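Local coordinates for trypsin-resistant surface T6 protein (Streptococcus pyogenes serotype M6, PDB 4P0D) that probably serves as the repeating three-domain backbone subunit that is polymerised into the pili on the surface of this bacterium, at residues A[191-196]-A[281-286]; A[317-322]-A[392-397]; A[169-174]-A[262-267]; A[149-154]-A[310-315]. The protein carries 1 engineered substitution. One frame throughout, in Å; residues are numbered along the deposited sequence. Where two conformers were deposited one is given.

From the N terminus, the first segment of any contact is 149-154, on strand 139-155, which runs on from the first domain into the middle one. Its partner 310-315 closes contact 4 and so encloses contacts 1 and 3. These two cross along the chain: 169-174 and 191-196 open in turn, then 262-267 closes contact 3 and 281-286 closes contact 1. Contact 1 meets contact 4 through F282 and K310 and through D196 and K152, whereas contact 3 packs Y174 and L172 on V154 of contact 4. Contact 2 follows in series, beginning just after contact 4 ends, and belongs to the prealbumin-like region, with its centre about 36 Å from that of contact 1.

Contact 1 (A[191-196]-A[281-286]); sequences TVYVSD and EFFYSN
Around the F282 ring, the carbonyl oxygen of Y193 lies at the edge, 3.6 Å from CD1, and CG1 of V192 also sits near the ring plane, 3.7 Å from CE1. The F283 ring likewise meets Y193 O (CD1 to O 3.5 Å) and S195 OG (CE1 to OG 3.6 Å) at its edge, while the Y193 ring approaches it obliquely, planes at 83°. These rings decorate an antiparallel strand pair in the Cna-B-like middle domain. Y193 with F283 and S195 with E281 are hydrogen-bonded pairs, four backbone bonds in all; F283 N gives Y193 O the straightest, 2.8 Å long at 169°. V194 faces F282 in a non-hydrogen-bonded pair. With CG anti to its N (chi1 179°), F282 brings its ring alongside V192, with V194 approaching obliquely, and P148 and I150 of strand 139-155 pack on it. Polar ends on the Y193 face are satisfied by other parts of the chain: Y193 OH by N296 O, S195 OG by N244, and the E281 carboxylate by a salt bridge to K300. On the valine side, the closest touch of V194 to the F282 ring is CG2 against CD1, 3.8 Å apart.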
loop_
_atom_site.group_PDB
_atom_site.type_symbol
_atom_site.label_atom_id
_atom_site.label_comp_id
_atom_site.label_asym_id
_atom_site.label_seq_id
_atom_site.Cartn_x
_atom_site.Cartn_y
_atom_site.Cartn_z
ATOM N N THR A 191 -13.771 8.103 8.805
ATOM C CA THR A 191 -12.887 6.973 8.636
ATOM C C THR A 191 -11.480 7.461 8.222
ATOM O O THR A 191 -11.325 8.287 7.313
ATOM C CB THR A 191 -13.429 5.953 7.616
ATOM O OG1 THR A 191 -14.646 5.358 8.096
ATOM C CG2 THR A 191 -12.424 4.857 7.351
ATOM N N VAL A 192 -10.483 6.960 8.950
ATOM C CA VAL A 192 -9.051 7.169 8.657
ATOM C C VAL A 192 -8.386 5.833 8.935
ATOM O O VAL A 192 -8.051 5.561 10.080
ATOM C CB VAL A 192 -8.393 8.199 9.614
ATOM C CG1 VAL A 192 -6.926 8.430 9.239
ATOM C CG2 VAL A 192 -9.128 9.508 9.631
ATOM N N TYR A 193 -8.207 4.995 7.915
ATOM C CA TYR A 193 -7.884 3.584 8.123
ATOM C C TYR A 193 -6.779 3.106 7.167
ATOM O O TYR A 193 -6.944 3.185 5.949
ATOM C CB TYR A 193 -9.155 2.778 7.895
ATOM C CG TYR A 193 -9.159 1.329 8.297
ATOM C CD1 TYR A 193 -8.421 0.381 7.603
ATOM C CD2 TYR A 193 -9.988 0.886 9.331
ATOM C CE1 TYR A 193 -8.465 -0.956 7.948
ATOM C CE2 TYR A 193 -10.027 -0.445 9.696
ATOM C CZ TYR A 193 -9.271 -1.362 8.990
ATOM O OH TYR A 193 -9.318 -2.677 9.336
ATOM N N VAL A 194 -5.690 2.572 7.723
ATOM C CA VAL A 194 -4.515 2.172 6.928
ATOM C C VAL A 194 -4.279 0.654 6.968
ATOM O O VAL A 194 -4.413 0.004 8.024
ATOM C CB VAL A 194 -3.257 2.982 7.352
ATOM C CG1 VAL A 194 -2.019 2.545 6.559
ATOM C CG2 VAL A 194 -3.519 4.477 7.171
ATOM N N SER A 195 -4.001 0.078 5.790
ATOM C CA SER A 195 -3.721 -1.353 5.667
ATOM C C SER A 195 -2.510 -1.611 4.773
ATOM O O SER A 195 -2.193 -0.821 3.879
ATOM C CB SER A 195 -4.919 -2.110 5.079
ATOM O OG SER A 195 -6.158 -1.674 5.620
ATOM N N ASP A 196 -1.833 -2.726 5.032
ATOM C CA ASP A 196 -0.898 -3.310 4.070
ATOM C C ASP A 196 -0.911 -4.808 4.242
ATOM O O ASP A 196 -1.243 -5.320 5.319
ATOM C CB ASP A 196 0.510 -2.736 4.250
ATOM C CG ASP A 196 1.388 -2.868 2.995
ATOM O OD1 ASP A 196 1.012 -3.545 2.031
ATOM O OD2 ASP A 196 2.501 -2.315 3.002
ATOM N N GLU A 281 -2.964 0.522 1.589
ATOM C CA GLU A 281 -4.271 1.112 1.305
ATOM C C GLU A 281 -4.646 2.099 2.378
ATOM O O GLU A 281 -4.454 1.814 3.559
ATOM C CB GLU A 281 -5.326 0.023 1.233
ATOM C CG GLU A 281 -5.209 -0.827 -0.010
ATOM C CD GLU A 281 -6.272 -1.911 -0.103
ATOM O OE1 GLU A 281 -7.242 -1.704 -0.847
ATOM O OE2 GLU A 281 -6.124 -2.971 0.548
ATOM N N PHE A 282 -5.149 3.262 1.960
ATOM C CA PHE A 282 -5.650 4.290 2.858
ATOM C C PHE A 282 -7.127 4.531 2.568
ATOM O O PHE A 282 -7.484 5.081 1.514
ATOM C CB PHE A 282 -4.835 5.580 2.719
ATOM C CG PHE A 282 -5.298 6.711 3.596
ATOM C CD1 PHE A 282 -5.848 6.484 4.866
ATOM C CD2 PHE A 282 -5.155 8.015 3.172
ATOM C CE1 PHE A 282 -6.252 7.545 5.664
ATOM C CE2 PHE A 282 -5.548 9.071 3.970
ATOM C CZ PHE A 282 -6.111 8.839 5.212
ATOM N N PHE A 283 -7.970 4.086 3.509
ATOM C CA PHE A 283 -9.426 4.193 3.398
ATOM C C PHE A 283 -9.905 5.401 4.151
ATOM O O PHE A 283 -9.501 5.610 5.297
ATOM C CB PHE A 283 -10.137 2.987 3.989
ATOM C CG PHE A 283 -9.773 1.706 3.342
ATOM C CD1 PHE A 283 -8.689 0.975 3.793
ATOM C CD2 PHE A 283 -10.502 1.229 2.256
ATOM C CE1 PHE A 283 -8.344 -0.214 3.188
ATOM C CE2 PHE A 283 -10.160 0.030 1.652
ATOM C CZ PHE A 283 -9.081 -0.691 2.118
ATOM N N TYR A 284 -10.803 6.161 3.521
ATOM C CA TYR A 284 -11.414 7.339 4.144
ATOM C C TYR A 284 -12.848 7.472 3.591
ATOM O O TYR A 284 -13.253 6.685 2.717
ATOM C CB TYR A 284 -10.576 8.603 3.865
ATOM C CG TYR A 284 -10.354 8.826 2.383
ATOM C CD1 TYR A 284 -9.277 8.231 1.724
ATOM C CD2 TYR A 284 -11.246 9.595 1.625
ATOM C CE1 TYR A 284 -9.092 8.401 0.361
ATOM C CE2 TYR A 284 -11.069 9.761 0.255
ATOM C CZ TYR A 284 -9.992 9.174 -0.369
ATOM O OH TYR A 284 -9.797 9.331 -1.735
ATOM N N SER A 285 -13.617 8.427 4.116
ATOM C CA SER A 285 -14.969 8.657 3.615
ATOM C C SER A 285 -15.005 9.735 2.533
ATOM O O SER A 285 -14.459 10.806 2.712
ATOM C CB SER A 285 -15.948 9.056 4.708
ATOM O OG SER A 285 -17.230 9.304 4.101
ATOM N N ASN A 286 -15.681 9.437 1.422
ATOM C CA ASN A 286 -15.993 10.460 0.418
ATOM C C ASN A 286 -17.457 10.922 0.474
ATOM O O ASN A 286 -17.962 11.566 -0.453
ATOM C CB ASN A 286 -15.576 10.009 -0.993
ATOM C CG ASN A 286 -16.360 8.812 -1.505
ATOM O OD1 ASN A 286 -17.091 8.147 -0.760
ATOM N ND2 ASN A 286 -16.197 8.524 -2.785
#

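Contact 2 (A[317-322]-A[392-397]); sequences YTYQIA and ANWVTA
N393 lays its carbonyl carbon over one face of the Y319 ring, C to CZ 3.7 Å, so backbone atoms lie against the rim of that face. N393 OD1 accepts from T396 N at 2.7 Å in an Asx motif, and N393 N bonds back to T396 OG1 at 2.9 Å, so the two residues hold each other across a short turn. W394 comes next. Its side chain leaves the turn with CG opposite the backbone N (chi1 -170°), and the indole points its edge at the face of Y317, an edge-to-face pair with centroids 5.3 Å apart and planes at 72°. Y319 OH lies in the plane at the indole edge, 3.6 Å from W394 CE3. D160 OD2 grips both Y319 OH and W394 N, and K163 adds a cation-pi contact to the indole. The turn closes where A397 N binds N393 O, and A397 CB then rests 3.7 Å from Y319 CD1. Because D160 and K163 belong to the small strands 158-160 and 163-165 that follow strand 139-155, this aromatic cluster is consistent with a junction between the middle domain and the prealbumin-like, Ig-type fold of the domain after it.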
loop_
_atom_site.group_PDB
_atom_site.type_symbol
_atom_site.label_atom_id
_atom_site.label_comp_id
_atom_site.label_asym_id
_atom_site.label_seq_id
_atom_site.Cartn_x
_atom_site.Cartn_y
_atom_site.Cartn_z
ATOM N N TYR A 317 12.382 -7.016 -6.485
ATOM C CA TYR A 317 12.766 -8.120 -7.382
ATOM C C TYR A 317 13.935 -8.950 -6.836
ATOM O O TYR A 317 14.766 -8.455 -6.073
ATOM C CB TYR A 317 13.123 -7.546 -8.742
ATOM C CG TYR A 317 11.951 -6.880 -9.415
ATOM C CD1 TYR A 317 10.992 -7.633 -10.096
ATOM C CD2 TYR A 317 11.764 -5.505 -9.340
ATOM C CE1 TYR A 317 9.905 -7.032 -10.701
ATOM C CE2 TYR A 317 10.674 -4.901 -9.954
ATOM C CZ TYR A 317 9.756 -5.676 -10.630
ATOM O OH TYR A 317 8.669 -5.085 -11.225
ATOM N N THR A 318 13.982 -10.224 -7.222
ATOM C CA THR A 318 15.156 -11.058 -6.963
ATOM C C THR A 318 15.464 -11.845 -8.226
ATOM O O THR A 318 14.581 -12.050 -9.071
ATOM C CB THR A 318 14.938 -12.075 -5.813
ATOM O OG1 THR A 318 14.066 -13.130 -6.250
ATOM C CG2 THR A 318 14.315 -11.435 -4.612
ATOM N N TYR A 319 16.708 -12.315 -8.315
ATOM C CA TYR A 319 17.157 -13.177 -9.402
ATOM C C TYR A 319 17.808 -14.419 -8.815
ATOM O O TYR A 319 18.074 -14.498 -7.610
ATOM C CB TYR A 319 18.199 -12.447 -10.259
ATOM C CG TYR A 319 17.777 -11.039 -10.649
ATOM C CD1 TYR A 319 16.701 -10.831 -11.508
ATOM C CD2 TYR A 319 18.430 -9.926 -10.123
ATOM C CE1 TYR A 319 16.292 -9.553 -11.855
ATOM C CE2 TYR A 319 18.033 -8.636 -10.470
ATOM C CZ TYR A 319 16.961 -8.453 -11.331
ATOM O OH TYR A 319 16.554 -7.167 -11.667
ATOM N N GLN A 320 18.100 -15.378 -9.685
ATOM C CA GLN A 320 18.826 -16.558 -9.265
ATOM C C GLN A 320 19.922 -16.870 -10.257
ATOM O O GLN A 320 19.796 -16.580 -11.449
ATOM C CB GLN A 320 17.884 -17.735 -9.054
ATOM C CG GLN A 320 17.050 -18.116 -10.258
ATOM C CD GLN A 320 15.942 -19.094 -9.916
ATOM O OE1 GLN A 320 15.554 -19.245 -8.754
ATOM N NE2 GLN A 320 15.416 -19.750 -10.931
ATOM N N ILE A 321 21.012 -17.413 -9.736
ATOM C CA ILE A 321 22.174 -17.748 -10.532
ATOM C C ILE A 321 22.159 -19.238 -10.861
ATOM O O ILE A 321 21.933 -20.065 -9.991
ATOM C CB ILE A 321 23.474 -17.389 -9.796
ATOM C CG1 ILE A 321 23.478 -15.895 -9.453
ATOM C CG2 ILE A 321 24.697 -17.731 -10.653
ATOM C CD1 ILE A 321 24.633 -15.470 -8.594
ATOM N N ALA A 322 22.451 -19.546 -12.120
ATOM C CA ALA A 322 22.483 -20.913 -12.618
ATOM C C ALA A 322 23.736 -21.107 -13.466
ATOM O O ALA A 322 24.267 -20.156 -14.040
ATOM C CB ALA A 322 21.231 -21.202 -13.441
ATOM N N ALA A 392 24.644 -10.408 -12.094
ATOM C CA ALA A 392 23.203 -10.637 -12.093
ATOM C C ALA A 392 22.451 -9.309 -12.101
ATOM O O ALA A 392 22.710 -8.443 -11.265
ATOM C CB ALA A 392 22.797 -11.459 -10.880
ATOM N N ASN A 393 21.527 -9.165 -13.044
ATOM C CA ASN A 393 20.602 -8.029 -13.088
ATOM C C ASN A 393 19.437 -8.282 -14.055
ATOM O O ASN A 393 19.346 -9.334 -14.687
ATOM C CB ASN A 393 21.350 -6.736 -13.458
ATOM C CG ASN A 393 22.132 -6.868 -14.747
ATOM O OD1 ASN A 393 21.601 -7.321 -15.759
ATOM N ND2 ASN A 393 23.389 -6.478 -14.718
ATOM N N TRP A 394 18.535 -7.318 -14.163
ATOM C CA TRP A 394 17.370 -7.462 -15.021
ATOM C C TRP A 394 17.810 -7.829 -16.438
ATOM O O TRP A 394 17.244 -8.737 -17.037
ATOM C CB TRP A 394 16.558 -6.165 -15.021
ATOM C CG TRP A 394 15.250 -6.294 -15.659
ATOM C CD1 TRP A 394 14.928 -5.926 -16.933
ATOM C CD2 TRP A 394 14.055 -6.819 -15.076
ATOM N NE1 TRP A 394 13.614 -6.198 -17.185
ATOM C CE2 TRP A 394 13.045 -6.738 -16.063
ATOM C CE3 TRP A 394 13.734 -7.350 -13.820
ATOM C CZ2 TRP A 394 11.737 -7.176 -15.839
ATOM C CZ3 TRP A 394 12.427 -7.792 -13.592
ATOM C CH2 TRP A 394 11.444 -7.697 -14.604
ATOM N N VAL A 395 18.850 -7.152 -16.926
ATOM C CA VAL A 395 19.384 -7.363 -18.278
ATOM C C VAL A 395 20.018 -8.742 -18.467
ATOM O O VAL A 395 19.778 -9.365 -19.482
ATOM C CB VAL A 395 20.377 -6.247 -18.684
ATOM C CG1 VAL A 395 21.109 -6.593 -19.989
ATOM C CG2 VAL A 395 19.630 -4.927 -18.854
ATOM N N THR A 396 20.800 -9.228 -17.503
ATOM C CA THR A 396 21.420 -10.556 -17.626
ATOM C C THR A 396 20.486 -11.726 -17.224
ATOM O O THR A 396 20.764 -12.872 -17.575
ATOM C CB THR A 396 22.780 -10.672 -16.867
ATOM O OG1 THR A 396 22.610 -10.404 -15.467
ATOM C CG2 THR A 396 23.838 -9.724 -17.442
ATOM N N ALA A 397 19.370 -11.459 -16.538
ATOM C CA ALA A 397 18.475 -12.535 -16.093
ATOM C C ALA A 397 17.447 -12.914 -17.170
ATOM O O ALA A 397 16.240 -12.827 -16.958
ATOM C CB ALA A 397 17.774 -12.153 -14.791
#

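Contact 3 (A[169-174]-A[262-267]); sequences GSVLSY and KAVVNN
V171 and K262 run across each other at a slant on one face of the sheet, V171 CG1 touching K262 CD at 3.8 Å. The lysine, extended beyond CG, lays its methylene chain over the valine and alongside S173, whose OG is 3.9 Å from K262 CG. On the other face, L172 slants over V265, CD1 to CG2 4.0 Å. The Y174 ring comes obliquely to A263, CE1 to CB 4.2 Å. L172 has CG anti to its carbonyl carbon (chi1 -59°), which places CD1 against V265 CG2. The backbones form an antiparallel pair of the Cna-B-like domain. L172 N to A263 O, 2.7 Å at 173°, points nearly along the C=O axis, and A263 N returns a bond to L172 O. Just before strand 171-174 begins, G169 N reaches V265 O at 2.9 Å, with its donor well off the carbonyl plane, and V265 N binds S170 O. V154 and L202 pack against L172 and Y174, while Y433 of strand 431-434 covers V171. One face of this strand pair, that of L172, A263 and Y174, is therefore apolar and buried, while the other passes from V171 to the polar S173 and the exposed K262.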
loop_
_atom_site.group_PDB
_atom_site.type_symbol
_atom_site.label_atom_id
_atom_site.label_comp_id
_atom_site.label_asym_id
_atom_site.label_seq_id
_atom_site.Cartn_x
_atom_site.Cartn_y
_atom_site.Cartn_z
ATOM N N GLY A 169 16.876 -13.489 2.932
ATOM C CA GLY A 169 17.349 -13.105 4.262
ATOM C C GLY A 169 17.556 -11.616 4.461
ATOM O O GLY A 169 17.948 -11.213 5.535
ATOM N N SER A 170 17.265 -10.786 3.457
ATOM C CA SER A 170 17.398 -9.331 3.605
ATOM C C SER A 170 16.200 -8.700 4.327
ATOM O O SER A 170 15.053 -9.043 4.058
ATOM C CB SER A 170 17.553 -8.679 2.232
ATOM O OG SER A 170 18.727 -9.125 1.572
ATOM N N VAL A 171 16.463 -7.769 5.233
ATOM C CA VAL A 171 15.391 -7.031 5.901
ATOM C C VAL A 171 15.115 -5.745 5.117
ATOM O O VAL A 171 16.014 -4.929 4.858
ATOM C CB VAL A 171 15.724 -6.719 7.372
ATOM C CG1 VAL A 171 14.796 -5.674 7.957
ATOM C CG2 VAL A 171 15.665 -7.992 8.207
ATOM N N LEU A 172 13.858 -5.580 4.734
ATOM C CA LEU A 172 13.426 -4.410 3.969
ATOM C C LEU A 172 12.597 -3.489 4.850
ATOM O O LEU A 172 11.761 -3.969 5.644
ATOM C CB LEU A 172 12.609 -4.865 2.759
ATOM C CG LEU A 172 13.333 -5.798 1.783
ATOM C CD1 LEU A 172 12.485 -6.059 0.563
ATOM C CD2 LEU A 172 14.650 -5.210 1.337
ATOM N N SER A 173 12.814 -2.190 4.708
ATOM C CA SER A 173 12.221 -1.188 5.593
ATOM C C SER A 173 11.249 -0.349 4.782
ATOM O O SER A 173 11.641 0.363 3.875
ATOM C CB SER A 173 13.294 -0.299 6.218
ATOM O OG SER A 173 14.140 -1.087 7.049
ATOM N N TYR A 174 9.979 -0.453 5.135
ATOM C CA TYR A 174 8.916 0.234 4.438
ATOM C C TYR A 174 8.434 1.424 5.270
ATOM O O TYR A 174 8.461 1.407 6.498
ATOM C CB TYR A 174 7.755 -0.716 4.218
ATOM C CG TYR A 174 8.033 -1.865 3.290
ATOM C CD1 TYR A 174 8.594 -3.051 3.757
ATOM C CD2 TYR A 174 7.717 -1.780 1.945
ATOM C CE1 TYR A 174 8.827 -4.108 2.901
ATOM C CE2 TYR A 174 7.954 -2.835 1.078
ATOM C CZ TYR A 174 8.505 -3.991 1.558
ATOM O OH TYR A 174 8.718 -5.023 0.689
ATOM N N LYS A 262 8.874 -3.321 8.862
ATOM C CA LYS A 262 9.877 -4.114 8.187
ATOM C C LYS A 262 9.338 -5.447 7.778
ATOM O O LYS A 262 8.420 -5.958 8.404
ATOM C CB LYS A 262 11.039 -4.347 9.127
ATOM C CG LYS A 262 11.862 -3.110 9.408
ATOM C CD LYS A 262 12.913 -3.513 10.422
ATOM C CE LYS A 262 13.871 -2.406 10.764
ATOM N NZ LYS A 262 14.816 -2.998 11.770
ATOM N N ALA A 263 9.947 -6.033 6.756
ATOM C CA ALA A 263 9.726 -7.408 6.418
ATOM C C ALA A 263 11.030 -8.048 5.958
ATOM O O ALA A 263 11.951 -7.353 5.535
ATOM C CB ALA A 263 8.646 -7.537 5.367
ATOM N N VAL A 264 11.127 -9.370 6.064
ATOM C CA VAL A 264 12.348 -10.077 5.661
ATOM C C VAL A 264 12.077 -11.076 4.532
ATOM O O VAL A 264 11.126 -11.869 4.593
ATOM C CB VAL A 264 12.988 -10.824 6.844
ATOM C CG1 VAL A 264 12.066 -11.926 7.325
ATOM C CG2 VAL A 264 14.345 -11.389 6.447
ATOM N N VAL A 265 12.953 -11.057 3.532
ATOM C CA VAL A 265 12.772 -11.822 2.301
ATOM C C VAL A 265 12.970 -13.283 2.677
ATOM O O VAL A 265 13.980 -13.635 3.289
ATOM C CB VAL A 265 13.790 -11.385 1.212
ATOM C CG1 VAL A 265 13.611 -12.174 -0.087
ATOM C CG2 VAL A 265 13.672 -9.905 0.927
ATOM N N ASN A 266 11.972 -14.116 2.382
ATOM C CA ASN A 266 12.013 -15.558 2.715
ATOM C C ASN A 266 12.214 -16.421 1.460
ATOM O O ASN A 266 12.359 -15.906 0.364
ATOM C CB ASN A 266 10.747 -15.978 3.484
ATOM C CG ASN A 266 9.461 -15.849 2.658
ATOM O OD1 ASN A 266 9.354 -16.382 1.546
ATOM N ND2 ASN A 266 8.483 -15.147 3.200
ATOM N N ASN A 267 12.268 -17.727 1.644
ATOM C CA ASN A 267 12.578 -18.657 0.549
ATOM C C ASN A 267 11.522 -18.716 -0.564
ATOM O O ASN A 267 11.821 -19.202 -1.646
ATOM C CB ASN A 267 12.828 -20.060 1.101
ATOM C CG ASN A 267 11.572 -20.713 1.609
ATOM O OD1 ASN A 267 10.989 -21.561 0.942
ATOM N ND2 ASN A 267 11.133 -20.305 2.771
#

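Contact 4 (A[149-154]-A[310-315]); sequences SITKKV and KEDSKI
D312 holds CG anti to its backbone N (chi1 -156°), which throws its carboxylate across to strand 149-154, and K152, likewise anti at chi1 but bent at chi3 (81°), carries its CE past the backbone of S313 and K314. D312 OD2 accepts K152 N at 2.8 Å in a nearly straight bond (171°), met on the anti side of the carboxylate and somewhat out of its plane. OD1 of D312 takes a weak bond from S313 N, 3.0 Å; together the two amides would help fix the carboxylate's rotation. The two strands run parallel, yet I150 and E311 CA atoms are 6.0 Å apart and no direct backbone bond joins them. Instead a water donates to both I150 O, 3.1 Å away, and E311 O. Beside it the CG2 branch of I150 presses on the backbone of E311, CG2 to CA 3.5 Å. Further along, K314 and K152 slide past each other in opposite directions; K314 CD lies 3.4 Å from K152 O, and K314 CB meets V154 CG1 at 4.1 Å. Strand 149-154 forms its backbone bonds with strand 171-179, and K310 and D312 with strand 276-285, so the contact bridges a seam between two neighbouring strand pairs. Across it K152 NZ is joined covalently to CG of N278, and also donates to D196 OD2; K314 N binds N278 OD1. A lysine-asparagine isopeptide bond with an acidic carboxylate beside it is the hallmark of the self-crosslinked Ig-like domains of Gram-positive pilins.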
loop_
_atom_site.group_PDB
_atom_site.type_symbol
_atom_site.label_atom_id
_atom_site.label_comp_id
_atom_site.label_asym_id
_atom_site.label_seq_id
_atom_site.Cartn_x
_atom_site.Cartn_y
_atom_site.Cartn_z
ATOM N N SER A 149 -4.061 11.154 -0.092
ATOM C CA SER A 149 -3.079 10.372 -0.840
ATOM C C SER A 149 -2.351 9.461 0.113
ATOM O O SER A 149 -2.381 9.668 1.317
ATOM C CB SER A 149 -2.050 11.264 -1.528
ATOM O OG SER A 149 -1.293 11.964 -0.564
ATOM N N ILE A 150 -1.709 8.448 -0.449
ATOM C CA ILE A 150 -0.831 7.574 0.308
ATOM C C ILE A 150 0.375 7.285 -0.566
ATOM O O ILE A 150 0.211 7.023 -1.753
ATOM C CB ILE A 150 -1.535 6.271 0.717
ATOM C CG1 ILE A 150 -0.619 5.415 1.587
ATOM C CG2 ILE A 150 -1.988 5.464 -0.495
ATOM C CD1 ILE A 150 -1.291 4.143 2.060
ATOM N N THR A 151 1.565 7.347 0.033
ATOM C CA THR A 151 2.829 7.103 -0.663
ATOM C C THR A 151 3.636 6.095 0.140
ATOM O O THR A 151 3.835 6.287 1.343
ATOM C CB THR A 151 3.651 8.402 -0.793
ATOM O OG1 THR A 151 2.861 9.403 -1.425
ATOM C CG2 THR A 151 4.919 8.208 -1.622
ATOM N N LYS A 152 4.080 5.026 -0.519
ATOM C CA LYS A 152 4.901 4.024 0.122
ATOM C C LYS A 152 6.308 3.999 -0.460
ATOM O O LYS A 152 6.502 4.063 -1.678
ATOM C CB LYS A 152 4.284 2.635 0.010
ATOM C CG LYS A 152 5.111 1.580 0.748
ATOM C CD LYS A 152 4.333 0.355 1.173
ATOM C CE LYS A 152 4.164 -0.617 0.018
ATOM N NZ LYS A 152 3.939 -2.031 0.435
ATOM N N LYS A 153 7.282 3.885 0.434
ATOM C CA LYS A 153 8.666 3.773 0.056
ATOM C C LYS A 153 9.291 2.542 0.717
ATOM O O LYS A 153 8.827 2.084 1.763
ATOM C CB LYS A 153 9.428 5.019 0.491
ATOM C CG LYS A 153 9.155 6.284 -0.314
ATOM C CD LYS A 153 9.890 7.442 0.352
ATOM C CE LYS A 153 9.489 8.802 -0.200
ATOM N NZ LYS A 153 10.387 9.252 -1.301
ATOM N N VAL A 154 10.344 2.025 0.090
ATOM C CA VAL A 154 11.099 0.906 0.619
ATOM C C VAL A 154 12.595 1.201 0.545
ATOM O O VAL A 154 13.073 1.814 -0.406
ATOM C CB VAL A 154 10.742 -0.445 -0.054
ATOM C CG1 VAL A 154 11.099 -0.481 -1.535
ATOM C CG2 VAL A 154 11.402 -1.599 0.679
ATOM N N LYS A 310 -7.239 5.392 -1.420
ATOM C CA LYS A 310 -6.065 5.539 -2.254
ATOM C C LYS A 310 -5.151 4.366 -1.952
ATOM O O LYS A 310 -5.279 3.696 -0.915
ATOM C CB LYS A 310 -5.340 6.850 -1.944
ATOM C CG LYS A 310 -6.086 8.103 -2.353
ATOM C CD LYS A 310 -6.146 8.258 -3.867
ATOM C CE LYS A 310 -7.078 9.390 -4.286
ATOM N NZ LYS A 310 -7.252 9.366 -5.761
ATOM N N GLU A 311 -4.211 4.107 -2.839
ATOM C CA GLU A 311 -3.300 3.001 -2.599
ATOM C C GLU A 311 -1.953 3.223 -3.232
ATOM O O GLU A 311 -1.776 4.120 -4.043
ATOM C CB GLU A 311 -3.916 1.682 -3.083
ATOM C CG GLU A 311 -4.378 1.661 -4.515
ATOM C CD GLU A 311 -4.919 0.285 -4.895
ATOM O OE1 GLU A 311 -4.194 -0.469 -5.575
ATOM O OE2 GLU A 311 -6.036 -0.060 -4.481
ATOM N N ASP A 312 -0.991 2.422 -2.786
ATOM C CA ASP A 312 0.351 2.441 -3.328
ATOM C C ASP A 312 1.002 1.083 -3.060
ATOM O O ASP A 312 0.660 0.384 -2.100
ATOM C CB ASP A 312 1.174 3.587 -2.732
ATOM C CG ASP A 312 2.344 4.027 -3.642
ATOM O OD1 ASP A 312 2.463 3.557 -4.804
ATOM O OD2 ASP A 312 3.148 4.862 -3.197
ATOM N N SER A 313 1.939 0.738 -3.936
ATOM C CA SER A 313 2.608 -0.543 -3.925
ATOM C C SER A 313 4.045 -0.363 -4.385
ATOM O O SER A 313 4.338 0.479 -5.250
ATOM C CB SER A 313 1.865 -1.496 -4.856
ATOM O OG SER A 313 2.407 -2.801 -4.795
ATOM N N LYS A 314 4.953 -1.126 -3.788
ATOM C CA LYS A 314 6.341 -1.191 -4.248
ATOM C C LYS A 314 6.633 -2.650 -4.587
ATOM O O LYS A 314 6.241 -3.559 -3.860
ATOM C CB LYS A 314 7.302 -0.670 -3.188
ATOM C CG LYS A 314 7.118 0.811 -2.826
ATOM C CD LYS A 314 7.413 1.777 -3.969
ATOM C CE LYS A 314 8.803 1.594 -4.553
ATOM N NZ LYS A 314 9.001 2.441 -5.758
ATOM N N ILE A 315 7.285 -2.880 -5.703
ATOM C CA ILE A 315 7.621 -4.239 -6.099
ATOM C C ILE A 315 9.104 -4.360 -5.883
ATOM O O ILE A 315 9.887 -3.473 -6.283
ATOM C CB ILE A 315 7.259 -4.523 -7.575
ATOM C CG1 ILE A 315 5.833 -4.085 -7.884
ATOM C CG2 ILE A 315 7.430 -6.008 -7.909
ATOM C CD1 ILE A 315 5.538 -4.051 -9.381
HETATM O O HOH W 1 0.056 6.432 -4.757
#